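Local atomic coordinates of B12-binding domain-containing protein (Kitasatospora setae, PDB entry 6WTE), a protein that binds cobalamin and a [4Fe-4S] cluster and, as the radical SAM methylase TsrM, carries out methyl transfer by non-radical catalysis. Residues 3-8 against 60-65; 99-104 against 120-125; 220-225 against 269-274; 273-278 against 307-312. One frame throughout, in Å; residues are numbered along the deposited sequence. Where two conformers were deposited one is given.

Contact 1 (3-8 against 60-65); sequences RLVLLV and SPMLVG
Residues 4-8 and 63-65 run as neighbouring parallel strands, with axes 4.7 Å apart at closest and 21° from parallel; Leu6 pairs with Val64 and Leu7 with Gly65. They lie in the B12-binding domain, in the parallel part of its Rossmann-like sheet. Leu6 uses both of its backbone polar atoms here: its N donates to Leu63 O, and its O accepts from Gly65 N at 2.8 Å. Val8 N continues the ladder to Gly65 O. At the other end of the pairing, Met62 N bonds Leu4 O at 2.9 Å. On one face, Leu6 and Val64 lie side by side and point the same way, Leu6 CD2 4.0 Å from Val64 CG1. That same methyl of Val64, anti to the backbone N (chi1 177°), also meets Val8 CG2 at 4.1 Å. Pro61 extends this face, its CG 3.7 Å from Leu6 CB, and Leu4 crosses Pro61 at a slant, with CG and CD2 over Pro61 CA. Tyr55 of helix 48-58 packs on Leu4, Leu6 and Pro61. The other face carries Val5 and Leu7, which meet helix 20-31. Met62 bends at chi2 (87°) and brings CE to 3.6 Å from Val5 CG2. Gly65 touches cobalamin. Gly65 leaves its place on the Val5 and Leu7 face to Leu7, whose CD2 sits 4.1 Å from Gly65 CA.

Contact 2 (99-104 against 120-125); sequences APVVGG and GIEYGV
Val101 and Ile121 form the tight side of this contact. Their side chains cross at about a right angle, with Val101 CG1 3.5 Å from Ile121 CG2. Ile121 places CG1 between its backbone N and carbonyl carbon (chi1 60°), and this carries CD1 under the neighbouring strand, 3.6 Å from Gly103 N. Gly103 has no side chain, which leaves room for this methyl. The backbones pair in parallel, Val102 with Tyr123 and Gly103 with Gly124. Gly103 bonds with both its polar atoms: its N donates to Tyr123 O at 2.9 Å, and its O accepts from Val125 N. On the other face, Val102 CG2 touches Tyr123 CB at 3.8 Å and Val125 CG2 at 4.1 Å. Val102, Gly104 and Val125 also touch cobalamin.

The looser, partly exposed side is formed by Pro100, Glu122 and Tyr123, next to Val101, and Pro100 CB approaches Tyr123 CE2 at 3.7 Å. Glu122 bends its chain back so that OE1 takes Val101 N at 2.9 Å, met from above the carboxylate plane (38° out of it). The same oxygen makes a salt bridge to Arg94, so it is held by two donors. Val101 O in turn accepts Tyr123 N at 3.1 Å, in the carbonyl plane.

The two strands are the ends of a beta-alpha-beta crossover in the B12-binding domain. Strand 63-67 flanks 101-104, strand 153-156 flanks 123-124, helix 130-141 packs on Val102, Tyr123 and Val125, and helix 83-96 packs on Val101 and Ile121.

Contact 3 (220-225 against 269-274); sequences SILTKN and TTDSEF. With SF4 (iron/sulfur cluster), chain C.
In the radical SAM core, a TIM-barrel relative, Asp271 ties the loop after strand 266-269 to the turn that follows strand 219-221. Its carboxylate is gripped three times by two residues. OD1 takes Thr223 N at 2.8 Å on its syn lone pair. It also takes Lys224 N at 3.1 Å, from above the carboxylate plane (55° out of it). OD2 receives Thr223 OG1 in a very short bond of 2.5 Å; the hydroxyl sits between the backbone N and carbonyl carbon of Thr223 (chi1 88°), and this rotation points it at the carboxylate that its own N binds. Putting a leucine at Asp271 removes both acceptor oxygens and would probably leave the buried amides of Thr223 and Lys224 without mates and the Thr223 hydroxyl free to turn. In the conformer described, one of two, Lys224 NZ donates to Phe274 O at 2.6 Å, so this bond is less certain. One water joins Lys224 O to Ser272 N. Ile221 pairs with Thr269 in parallel, and Ile221 O accepts Thr270 N at 2.8 Å. The loop serves both cofactors: Thr270, Asp271 and Ser272 touch cobalamin, and Glu273 OE2 binds the cluster iron FE3 at 1.9 Å. Around the contact, helix 249-261 packs on Ile221 and Thr223, strand 304-309 flanks Thr269, and helix 278-294 packs against Thr223, Lys224 and Phe274.

Contact 4 (273-278 against 307-312); sequences EFNLSI and VYCQPS. With SF4 (iron/sulfur cluster), chain C; EDO (1,2-ethanediol), chain G.
Asn275 ND2 donates to two backbone carbonyls, Gln310 O at 2.8 Å and Pro313 O further along the chain. On the other side of the amide, OD1 accepts Gln310 N at 2.9 Å, so one side chain spans both backbone polar atoms of Gln310. This joins two loops at the C-terminal ends of strands 266-269 and 304-309 in the radical SAM barrel. Asn275 CG lies between its backbone N and carbonyl carbon (chi1 63°), which turns the amide across to the strand end and past Cys309 CB. A leucine at this position lacks both bonding atoms and would probably leave Gln310 N and O without their mates and the loop after Cys309 freer to shift. Asn275 sits within a type I beta turn from Glu273 to Leu276. Within the same turn, Phe274 N bonds Tyr308 O at 2.8 Å, and the Phe274 ring meets Val307 CG1 with CD2, 3.7 Å away. The iron-bound Glu273 is backed by a second shell. Gln310 NE2 makes a weak bond of 3.2 Å to Glu273 OE1, with amide and carboxylate planes 71° apart. The same OE1 lies at the edge of the Tyr308 ring, 3.2 Å from CD1. Tyr354 and Lys346 hold Gln310 OE1. Leu276 brings CD1 to 3.8 Å from the cluster sulfur S4.

How the contacts relate
All four contacts are largely buried. Contacts 1 and 2 share the sheet of the B12-binding domain, where strands 63-67 and 101-104 are neighbours, and they touch directly: Val64 O lies 2.8 Å from Val102 N. Their chemistry is mostly ladder bonds and aliphatic packing, with a partly exposed end in each. Contacts 3 and 4 belong to the radical SAM core, share Glu273 and Phe274, and both reach the iron-sulfur cluster. They rely on side-chain carboxylates and amides binding backbone atoms. In one of its two conformers, Lys224 links them through Leu276 O. The centres of contacts 1 and 4 are about 36 Å apart, while contacts 1, 2 and 3 all touch cobalamin.

Contact 1 (3-8 against 60-65)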
loop_
_atom_site.group_PDB
_atom_site.type_symbol
_atom_site.label_atom_id
_atom_site.label_comp_id
_atom_site.label_asym_id
_atom_site.label_seq_id
_atom_site.Cartn_x
_atom_site.Cartn_y
_atom_site.Cartn_z
ATOM N N ARG A 3 28.671 3.212 -13.308
ATOM C CA ARG A 3 27.657 4.028 -12.651
ATOM C C ARG A 3 26.246 3.559 -12.996
ATOM O O ARG A 3 25.279 4.301 -12.797
ATOM C CB ARG A 3 27.855 5.506 -13.001
ATOM C CG ARG A 3 29.181 6.065 -12.479
ATOM C CD ARG A 3 29.302 7.577 -12.645
ATOM N NE ARG A 3 28.444 8.318 -11.716
ATOM C CZ ARG A 3 28.758 8.586 -10.449
ATOM N NH1 ARG A 3 29.912 8.168 -9.946
ATOM N NH2 ARG A 3 27.916 9.270 -9.681
ATOM N N LEU A 4 26.114 2.324 -13.475
ATOM C CA LEU A 4 24.841 1.782 -13.931
ATOM C C LEU A 4 24.123 1.071 -12.789
ATOM O O LEU A 4 24.676 0.148 -12.179
ATOM C CB LEU A 4 25.060 0.820 -15.096
ATOM C CG LEU A 4 23.823 0.061 -15.581
ATOM C CD1 LEU A 4 22.749 1.031 -16.065
ATOM C CD2 LEU A 4 24.202 -0.933 -16.678
ATOM N N VAL A 5 22.891 1.495 -12.517
ATOM C CA VAL A 5 22.011 0.872 -11.536
ATOM C C VAL A 5 20.810 0.292 -12.275
ATOM O O VAL A 5 20.166 0.991 -13.067
ATOM C CB VAL A 5 21.532 1.879 -10.469
ATOM C CG1 VAL A 5 20.591 1.200 -9.495
ATOM C CG2 VAL A 5 22.703 2.508 -9.727
ATOM N N LEU A 6 20.509 -0.974 -12.017
ATOM C CA LEU A 6 19.297 -1.607 -12.522
ATOM C C LEU A 6 18.236 -1.605 -11.431
ATOM O O LEU A 6 18.532 -1.945 -10.281
ATOM C CB LEU A 6 19.567 -3.043 -12.964
ATOM C CG LEU A 6 18.305 -3.871 -13.211
ATOM C CD1 LEU A 6 17.506 -3.342 -14.424
ATOM C CD2 LEU A 6 18.673 -5.338 -13.362
ATOM N N LEU A 7 17.010 -1.228 -11.795
ATOM C CA LEU A 7 15.855 -1.317 -10.908
ATOM C C LEU A 7 14.848 -2.274 -11.530
ATOM O O LEU A 7 14.486 -2.119 -12.700
ATOM C CB LEU A 7 15.224 0.059 -10.673
ATOM C CG LEU A 7 16.152 1.125 -10.080
ATOM C CD1 LEU A 7 15.475 2.493 -10.075
ATOM C CD2 LEU A 7 16.555 0.716 -8.650
ATOM N N VAL A 8 14.407 -3.264 -10.756
ATOM C CA VAL A 8 13.527 -4.324 -11.240
ATOM C C VAL A 8 12.163 -4.183 -10.579
ATOM O O VAL A 8 12.077 -4.087 -9.349
ATOM C CB VAL A 8 14.117 -5.713 -10.942
ATOM C CG1 VAL A 8 13.157 -6.803 -11.393
ATOM C CG2 VAL A 8 15.483 -5.875 -11.611
ATOM N N SER A 60 25.689 -4.962 -17.505
ATOM C CA SER A 60 26.323 -5.375 -16.254
ATOM C C SER A 60 26.190 -4.243 -15.246
ATOM O O SER A 60 27.154 -3.516 -14.977
ATOM C CB SER A 60 27.788 -5.760 -16.472
ATOM O OG SER A 60 27.903 -6.822 -17.404
ATOM N N PRO A 61 25.004 -4.060 -14.672
ATOM C CA PRO A 61 24.846 -3.031 -13.640
ATOM C C PRO A 61 25.693 -3.366 -12.423
ATOM O O PRO A 61 25.953 -4.533 -12.128
ATOM C CB PRO A 61 23.350 -3.085 -13.309
ATOM C CG PRO A 61 22.943 -4.482 -13.661
ATOM C CD PRO A 61 23.767 -4.836 -14.876
ATOM N N MET A 62 26.138 -2.329 -11.716
ATOM C CA MET A 62 26.931 -2.554 -10.516
ATOM C C MET A 62 26.082 -2.656 -9.257
ATOM O O MET A 62 26.616 -2.985 -8.197
ATOM C CB MET A 62 27.992 -1.454 -10.351
ATOM C CG MET A 62 27.474 -0.039 -10.440
ATOM S SD MET A 62 26.902 0.591 -8.847
ATOM C CE MET A 62 26.217 2.167 -9.350
ATOM N N LEU A 63 24.778 -2.412 -9.365
ATOM C CA LEU A 63 23.842 -2.533 -8.255
ATOM C C LEU A 63 22.475 -2.858 -8.838
ATOM O O LEU A 63 22.089 -2.296 -9.868
ATOM C CB LEU A 63 23.788 -1.238 -7.439
ATOM C CG LEU A 63 22.782 -1.119 -6.290
ATOM C CD1 LEU A 63 23.050 -2.161 -5.194
ATOM C CD2 LEU A 63 22.823 0.297 -5.714
ATOM N N VAL A 64 21.757 -3.778 -8.195
ATOM C CA VAL A 64 20.428 -4.192 -8.636
ATOM C C VAL A 64 19.458 -3.940 -7.491
ATOM O O VAL A 64 19.613 -4.506 -6.403
ATOM C CB VAL A 64 20.396 -5.669 -9.065
ATOM C CG1 VAL A 64 18.984 -6.088 -9.460
ATOM C CG2 VAL A 64 21.381 -5.929 -10.209
ATOM N N GLY A 65 18.478 -3.077 -7.725
ATOM C CA GLY A 65 17.431 -2.815 -6.751
ATOM C C GLY A 65 16.150 -3.517 -7.168
ATOM O O GLY A 65 15.812 -3.561 -8.349
#

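Contact 2 (99-104 against 120-125)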
loop_
_atom_site.group_PDB
_atom_site.type_symbol
_atom_site.label_atom_id
_atom_site.label_comp_id
_atom_site.label_asym_id
_atom_site.label_seq_id
_atom_site.Cartn_x
_atom_site.Cartn_y
_atom_site.Cartn_z
ATOM N N ALA A 99 26.451 -8.712 -9.049
ATOM C CA ALA A 99 26.205 -7.396 -8.482
ATOM C C ALA A 99 25.356 -7.534 -7.223
ATOM O O ALA A 99 24.484 -8.407 -7.156
ATOM C CB ALA A 99 25.497 -6.486 -9.484
ATOM N N PRO A 100 25.584 -6.706 -6.209
ATOM C CA PRO A 100 24.751 -6.787 -5.006
ATOM C C PRO A 100 23.311 -6.423 -5.324
ATOM O O PRO A 100 23.030 -5.622 -6.217
ATOM C CB PRO A 100 25.386 -5.762 -4.060
ATOM C CG PRO A 100 26.034 -4.771 -4.984
ATOM C CD PRO A 100 26.537 -5.584 -6.153
ATOM N N VAL A 101 22.395 -7.039 -4.586
ATOM C CA VAL A 101 20.967 -6.786 -4.712
ATOM C C VAL A 101 20.512 -6.052 -3.460
ATOM O O VAL A 101 20.832 -6.468 -2.338
ATOM C CB VAL A 101 20.178 -8.090 -4.908
ATOM C CG1 VAL A 101 18.676 -7.797 -4.960
ATOM C CG2 VAL A 101 20.634 -8.803 -6.179
ATOM N N VAL A 102 19.765 -4.963 -3.649
ATOM C CA VAL A 102 19.161 -4.223 -2.549
ATOM C C VAL A 102 17.653 -4.260 -2.728
ATOM O O VAL A 102 17.143 -4.069 -3.841
ATOM C CB VAL A 102 19.674 -2.767 -2.463
ATOM C CG1 VAL A 102 19.471 -2.029 -3.788
ATOM C CG2 VAL A 102 18.970 -2.011 -1.322
ATOM N N GLY A 103 16.944 -4.514 -1.630
ATOM C CA GLY A 103 15.494 -4.553 -1.621
ATOM C C GLY A 103 14.910 -3.324 -0.951
ATOM O O GLY A 103 15.543 -2.703 -0.094
ATOM N N GLY A 104 13.691 -2.975 -1.350
ATOM C CA GLY A 104 12.944 -1.887 -0.748
ATOM C C GLY A 104 11.495 -2.042 -1.152
ATOM O O GLY A 104 11.138 -2.962 -1.892
ATOM N N GLY A 120 17.741 -13.717 0.460
ATOM C CA GLY A 120 19.159 -13.989 0.323
ATOM C C GLY A 120 19.932 -12.879 -0.347
ATOM O O GLY A 120 20.884 -13.155 -1.087
ATOM N N ILE A 121 19.550 -11.628 -0.114
ATOM C CA ILE A 121 20.142 -10.491 -0.805
ATOM C C ILE A 121 21.058 -9.741 0.155
ATOM O O ILE A 121 21.030 -9.941 1.368
ATOM C CB ILE A 121 19.074 -9.553 -1.407
ATOM C CG1 ILE A 121 18.155 -8.987 -0.312
ATOM C CG2 ILE A 121 18.278 -10.287 -2.468
ATOM C CD1 ILE A 121 17.075 -8.008 -0.832
ATOM N N GLU A 122 21.882 -8.857 -0.413
ATOM C CA GLU A 122 22.916 -8.179 0.358
ATOM C C GLU A 122 22.365 -7.052 1.221
ATOM O O GLU A 122 22.818 -6.865 2.357
ATOM C CB GLU A 122 23.985 -7.625 -0.586
ATOM C CG GLU A 122 24.986 -8.651 -1.100
ATOM C CD GLU A 122 24.470 -9.491 -2.258
ATOM O OE1 GLU A 122 23.412 -9.172 -2.841
ATOM O OE2 GLU A 122 25.153 -10.471 -2.606
ATOM N N TYR A 123 21.411 -6.275 0.705
ATOM C CA TYR A 123 21.034 -5.028 1.351
ATOM C C TYR A 123 19.528 -4.850 1.337
ATOM O O TYR A 123 18.823 -5.366 0.468
ATOM C CB TYR A 123 21.687 -3.812 0.678
ATOM C CG TYR A 123 23.181 -3.938 0.590
ATOM C CD1 TYR A 123 23.954 -3.982 1.739
ATOM C CD2 TYR A 123 23.816 -4.028 -0.643
ATOM C CE1 TYR A 123 25.330 -4.109 1.670
ATOM C CE2 TYR A 123 25.188 -4.155 -0.724
ATOM C CZ TYR A 123 25.939 -4.198 0.435
ATOM O OH TYR A 123 27.305 -4.326 0.362
ATOM N N GLY A 124 19.055 -4.069 2.302
ATOM C CA GLY A 124 17.657 -3.701 2.358
ATOM C C GLY A 124 17.489 -2.287 2.876
ATOM O O GLY A 124 18.348 -1.745 3.574
ATOM N N VAL A 125 16.355 -1.689 2.516
ATOM C CA VAL A 125 16.014 -0.341 2.954
ATOM C C VAL A 125 14.595 -0.357 3.497
ATOM O O VAL A 125 13.692 -0.919 2.867
ATOM C CB VAL A 125 16.140 0.689 1.814
ATOM C CG1 VAL A 125 15.687 2.054 2.289
ATOM C CG2 VAL A 125 17.586 0.756 1.314
#

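Contact 3 (220-225 against 269-274)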
loop_
_atom_site.group_PDB
_atom_site.type_symbol
_atom_site.label_atom_id
_atom_site.label_comp_id
_atom_site.label_asym_id
_atom_site.label_seq_id
_atom_site.Cartn_x
_atom_site.Cartn_y
_atom_site.Cartn_z
ATOM N N SER A 220 -0.384 8.290 -10.485
ATOM C CA SER A 220 -0.107 8.349 -9.062
ATOM C C SER A 220 0.645 9.638 -8.767
ATOM O O SER A 220 1.496 10.065 -9.551
ATOM C CB SER A 220 0.718 7.135 -8.627
ATOM O OG SER A 220 1.741 6.882 -9.579
ATOM N N ILE A 221 0.330 10.268 -7.643
ATOM C CA ILE A 221 1.058 11.461 -7.235
ATOM C C ILE A 221 1.219 11.428 -5.726
ATOM O O ILE A 221 0.238 11.289 -4.989
ATOM C CB ILE A 221 0.372 12.766 -7.686
ATOM C CG1 ILE A 221 1.194 13.975 -7.232
ATOM C CG2 ILE A 221 -1.067 12.845 -7.178
ATOM C CD1 ILE A 221 2.557 14.094 -7.930
ATOM N N LEU A 222 2.460 11.549 -5.273
ATOM C CA LEU A 222 2.779 11.637 -3.861
ATOM C C LEU A 222 2.884 13.104 -3.472
ATOM O O LEU A 222 3.526 13.889 -4.175
ATOM C CB LEU A 222 4.100 10.921 -3.580
ATOM C CG LEU A 222 4.610 11.028 -2.147
ATOM C CD1 LEU A 222 3.683 10.267 -1.218
ATOM C CD2 LEU A 222 6.036 10.488 -2.071
ATOM N N THR A 223 2.248 13.479 -2.363
ATOM C CA THR A 223 2.403 14.839 -1.861
ATOM C C THR A 223 3.182 14.912 -0.558
ATOM O O THR A 223 3.825 15.932 -0.288
ATOM C CB THR A 223 1.030 15.518 -1.683
ATOM O OG1 THR A 223 0.493 15.249 -0.379
ATOM C CG2 THR A 223 0.045 15.034 -2.750
ATOM N N LYS A 224 3.187 13.840 0.226
ATOM C CA LYS A 224 3.888 13.831 1.502
ATOM C C LYS A 224 4.058 12.390 1.959
ATOM O O LYS A 224 3.147 11.573 1.800
ATOM C CB LYS A 224 3.125 14.644 2.557
ATOM C CG LYS A 224 1.692 14.175 2.775
ATOM C CD LYS A 224 0.767 15.335 3.123
ATOM C CE LYS A 224 -0.686 14.885 3.139
ATOM N NZ LYS A 224 -1.632 16.037 3.201
ATOM N N ASN A 225 5.216 12.086 2.526
ATOM C CA ASN A 225 5.463 10.754 3.046
ATOM C C ASN A 225 5.143 10.692 4.535
ATOM O O ASN A 225 5.464 11.612 5.287
ATOM C CB ASN A 225 6.917 10.342 2.824
ATOM C CG ASN A 225 7.203 8.960 3.347
ATOM O OD1 ASN A 225 6.848 7.968 2.712
ATOM N ND2 ASN A 225 7.826 8.875 4.524
ATOM N N THR A 269 -3.916 10.281 -5.401
ATOM C CA THR A 269 -2.919 10.629 -4.392
ATOM C C THR A 269 -2.399 9.355 -3.739
ATOM O O THR A 269 -3.160 8.415 -3.497
ATOM C CB THR A 269 -3.505 11.564 -3.324
ATOM O OG1 THR A 269 -4.646 10.951 -2.711
ATOM C CG2 THR A 269 -3.915 12.888 -3.937
ATOM N N THR A 270 -1.090 9.308 -3.480
ATOM C CA THR A 270 -0.482 8.135 -2.858
ATOM C C THR A 270 0.059 8.428 -1.464
ATOM O O THR A 270 0.950 7.719 -0.981
ATOM C CB THR A 270 0.626 7.564 -3.738
ATOM O OG1 THR A 270 1.665 8.540 -3.880
ATOM C CG2 THR A 270 0.070 7.190 -5.097
ATOM N N ASP A 271 -0.430 9.484 -0.831
ATOM C CA ASP A 271 -0.179 9.707 0.582
ATOM C C ASP A 271 -0.807 8.588 1.405
ATOM O O ASP A 271 -1.699 7.871 0.949
ATOM C CB ASP A 271 -0.772 11.049 1.014
ATOM C CG ASP A 271 -0.254 12.202 0.185
ATOM O OD1 ASP A 271 0.742 12.017 -0.542
ATOM O OD2 ASP A 271 -0.855 13.292 0.245
ATOM N N SER A 272 -0.358 8.471 2.655
ATOM C CA SER A 272 -1.074 7.616 3.595
ATOM C C SER A 272 -2.509 8.106 3.767
ATOM O O SER A 272 -3.463 7.324 3.671
ATOM C CB SER A 272 -0.338 7.576 4.933
ATOM O OG SER A 272 0.876 6.848 4.814
ATOM N N GLU A 273 -2.679 9.405 4.010
ATOM C CA GLU A 273 -4.001 10.025 4.109
ATOM C C GLU A 273 -3.875 11.437 3.564
ATOM O O GLU A 273 -3.102 12.231 4.107
ATOM C CB GLU A 273 -4.508 10.066 5.561
ATOM C CG GLU A 273 -4.412 8.754 6.329
ATOM C CD GLU A 273 -5.463 7.750 5.913
ATOM O OE1 GLU A 273 -6.379 8.125 5.148
ATOM O OE2 GLU A 273 -5.388 6.589 6.365
ATOM N N PHE A 274 -4.638 11.768 2.518
ATOM C CA PHE A 274 -4.429 13.061 1.865
ATOM C C PHE A 274 -4.772 14.226 2.791
ATOM O O PHE A 274 -4.081 15.251 2.773
ATOM C CB PHE A 274 -5.239 13.156 0.569
ATOM C CG PHE A 274 -5.078 14.475 -0.155
ATOM C CD1 PHE A 274 -3.828 14.926 -0.537
ATOM C CD2 PHE A 274 -6.183 15.260 -0.447
ATOM C CE1 PHE A 274 -3.675 16.138 -1.205
ATOM C CE2 PHE A 274 -6.042 16.471 -1.111
ATOM C CZ PHE A 274 -4.788 16.911 -1.491
HETATM FE FE1 SF4 C . -4.431 5.355 10.646
HETATM FE FE2 SF4 C . -2.329 6.633 9.425
HETATM FE FE3 SF4 C . -4.503 5.957 7.953
HETATM FE FE4 SF4 C . -2.851 4.023 8.864
HETATM S S1 SF4 C . -2.322 5.645 7.359
HETATM S S2 SF4 C . -5.125 4.005 8.933
HETATM S S3 SF4 C . -2.200 4.883 10.877
HETATM S S4 SF4 C . -4.460 7.424 9.709
HETATM O O HOH W 1 1.452 10.519 3.743
#

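Contact 4 (273-278 against 307-312)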
loop_
_atom_site.group_PDB
_atom_site.type_symbol
_atom_site.label_atom_id
_atom_site.label_comp_id
_atom_site.label_asym_id
_atom_site.label_seq_id
_atom_site.Cartn_x
_atom_site.Cartn_y
_atom_site.Cartn_z
ATOM N N GLU A 273 -2.679 9.405 4.010
ATOM C CA GLU A 273 -4.001 10.025 4.109
ATOM C C GLU A 273 -3.875 11.437 3.564
ATOM O O GLU A 273 -3.102 12.231 4.107
ATOM C CB GLU A 273 -4.508 10.066 5.561
ATOM C CG GLU A 273 -4.412 8.754 6.329
ATOM C CD GLU A 273 -5.463 7.750 5.913
ATOM O OE1 GLU A 273 -6.379 8.125 5.148
ATOM O OE2 GLU A 273 -5.388 6.589 6.365
ATOM N N PHE A 274 -4.638 11.768 2.518
ATOM C CA PHE A 274 -4.429 13.061 1.865
ATOM C C PHE A 274 -4.772 14.226 2.791
ATOM O O PHE A 274 -4.081 15.251 2.773
ATOM C CB PHE A 274 -5.239 13.156 0.569
ATOM C CG PHE A 274 -5.078 14.475 -0.155
ATOM C CD1 PHE A 274 -3.828 14.926 -0.537
ATOM C CD2 PHE A 274 -6.183 15.260 -0.447
ATOM C CE1 PHE A 274 -3.675 16.138 -1.205
ATOM C CE2 PHE A 274 -6.042 16.471 -1.111
ATOM C CZ PHE A 274 -4.788 16.911 -1.491
ATOM N N ASN A 275 -5.819 14.095 3.615
ATOM C CA ASN A 275 -6.278 15.221 4.423
ATOM C C ASN A 275 -5.649 15.279 5.815
ATOM O O ASN A 275 -5.995 16.172 6.593
ATOM C CB ASN A 275 -7.815 15.208 4.559
ATOM C CG ASN A 275 -8.335 13.979 5.294
ATOM O OD1 ASN A 275 -7.755 12.893 5.214
ATOM N ND2 ASN A 275 -9.446 14.144 6.004
ATOM N N LEU A 276 -4.756 14.360 6.164
ATOM C CA LEU A 276 -3.924 14.596 7.334
ATOM C C LEU A 276 -2.754 15.470 6.908
ATOM O O LEU A 276 -2.381 15.496 5.734
ATOM C CB LEU A 276 -3.460 13.279 7.958
ATOM C CG LEU A 276 -4.609 12.393 8.461
ATOM C CD1 LEU A 276 -4.077 11.181 9.222
ATOM C CD2 LEU A 276 -5.589 13.181 9.345
ATOM N N SER A 277 -2.200 16.220 7.856
ATOM C CA SER A 277 -1.356 17.366 7.522
ATOM C C SER A 277 -2.120 18.275 6.553
ATOM O O SER A 277 -1.771 18.440 5.382
ATOM C CB SER A 277 -0.011 16.910 6.940
ATOM O OG SER A 277 0.976 17.922 7.045
ATOM N N ILE A 278 -3.214 18.840 7.071
ATOM C CA ILE A 278 -4.243 19.424 6.215
ATOM C C ILE A 278 -3.775 20.723 5.574
ATOM O O ILE A 278 -4.197 21.056 4.456
ATOM C CB ILE A 278 -5.540 19.629 7.025
ATOM C CG1 ILE A 278 -6.654 20.208 6.140
ATOM C CG2 ILE A 278 -5.285 20.528 8.223
ATOM C CD1 ILE A 278 -7.183 19.247 5.084
ATOM N N VAL A 307 -8.720 10.951 -4.311
ATOM C CA VAL A 307 -7.986 11.071 -3.055
ATOM C C VAL A 307 -8.511 10.055 -2.048
ATOM O O VAL A 307 -9.622 9.533 -2.164
ATOM C CB VAL A 307 -8.055 12.504 -2.470
ATOM C CG1 VAL A 307 -7.521 13.521 -3.476
ATOM C CG2 VAL A 307 -9.495 12.872 -2.044
ATOM N N TYR A 308 -7.666 9.759 -1.059
ATOM C CA TYR A 308 -7.998 8.874 0.050
ATOM C C TYR A 308 -7.846 9.667 1.337
ATOM O O TYR A 308 -6.816 10.317 1.546
ATOM C CB TYR A 308 -7.095 7.631 0.087
ATOM C CG TYR A 308 -7.588 6.597 1.077
ATOM C CD1 TYR A 308 -7.226 6.654 2.419
ATOM C CD2 TYR A 308 -8.440 5.577 0.671
ATOM C CE1 TYR A 308 -7.694 5.720 3.326
ATOM C CE2 TYR A 308 -8.907 4.641 1.566
ATOM C CZ TYR A 308 -8.534 4.717 2.890
ATOM O OH TYR A 308 -8.999 3.780 3.782
ATOM N N CYS A 309 -8.864 9.605 2.200
ATOM C CA CYS A 309 -8.957 10.501 3.341
ATOM C C CYS A 309 -9.401 9.745 4.580
ATOM O O CYS A 309 -9.978 8.657 4.503
ATOM C CB CYS A 309 -9.967 11.640 3.109
ATOM S SG CYS A 309 -9.486 12.875 1.907
ATOM N N GLN A 310 -9.140 10.352 5.717
ATOM C CA GLN A 310 -9.797 10.013 6.968
ATOM C C GLN A 310 -11.015 10.906 7.148
ATOM O O GLN A 310 -11.155 11.925 6.460
ATOM C CB GLN A 310 -8.831 10.181 8.141
ATOM C CG GLN A 310 -7.756 9.103 8.192
ATOM C CD GLN A 310 -8.342 7.729 8.429
ATOM O OE1 GLN A 310 -8.856 7.444 9.512
ATOM N NE2 GLN A 310 -8.302 6.879 7.407
ATOM N N PRO A 311 -11.946 10.529 8.030
ATOM C CA PRO A 311 -13.160 11.346 8.184
ATOM C C PRO A 311 -12.899 12.767 8.644
ATOM O O PRO A 311 -13.723 13.649 8.379
ATOM C CB PRO A 311 -13.976 10.565 9.222
ATOM C CG PRO A 311 -13.536 9.162 9.059
ATOM C CD PRO A 311 -12.064 9.238 8.728
ATOM N N SER A 312 -11.797 13.017 9.343
ATOM C CA SER A 312 -11.494 14.333 9.874
ATOM C C SER A 312 -10.003 14.582 9.708
ATOM O O SER A 312 -9.199 13.662 9.909
ATOM C CB SER A 312 -11.886 14.443 11.357
ATOM O OG SER A 312 -11.541 15.713 11.886
HETATM FE FE1 SF4 C . -4.431 5.355 10.646
HETATM FE FE2 SF4 C . -2.329 6.633 9.425
HETATM FE FE3 SF4 C . -4.503 5.957 7.953
HETATM FE FE4 SF4 C . -2.851 4.023 8.864
HETATM S S1 SF4 C . -2.322 5.645 7.359
HETATM S S2 SF4 C . -5.125 4.005 8.933
HETATM S S3 SF4 C . -2.200 4.883 10.877
HETATM S S4 SF4 C . -4.460 7.424 9.709
HETATM C C1 EDO G . -4.534 17.494 10.483
HETATM O O1 EDO G . -3.492 18.278 9.893
HETATM C C2 EDO G . -3.899 16.430 11.376
HETATM O O2 EDO G . -2.986 15.636 10.602
#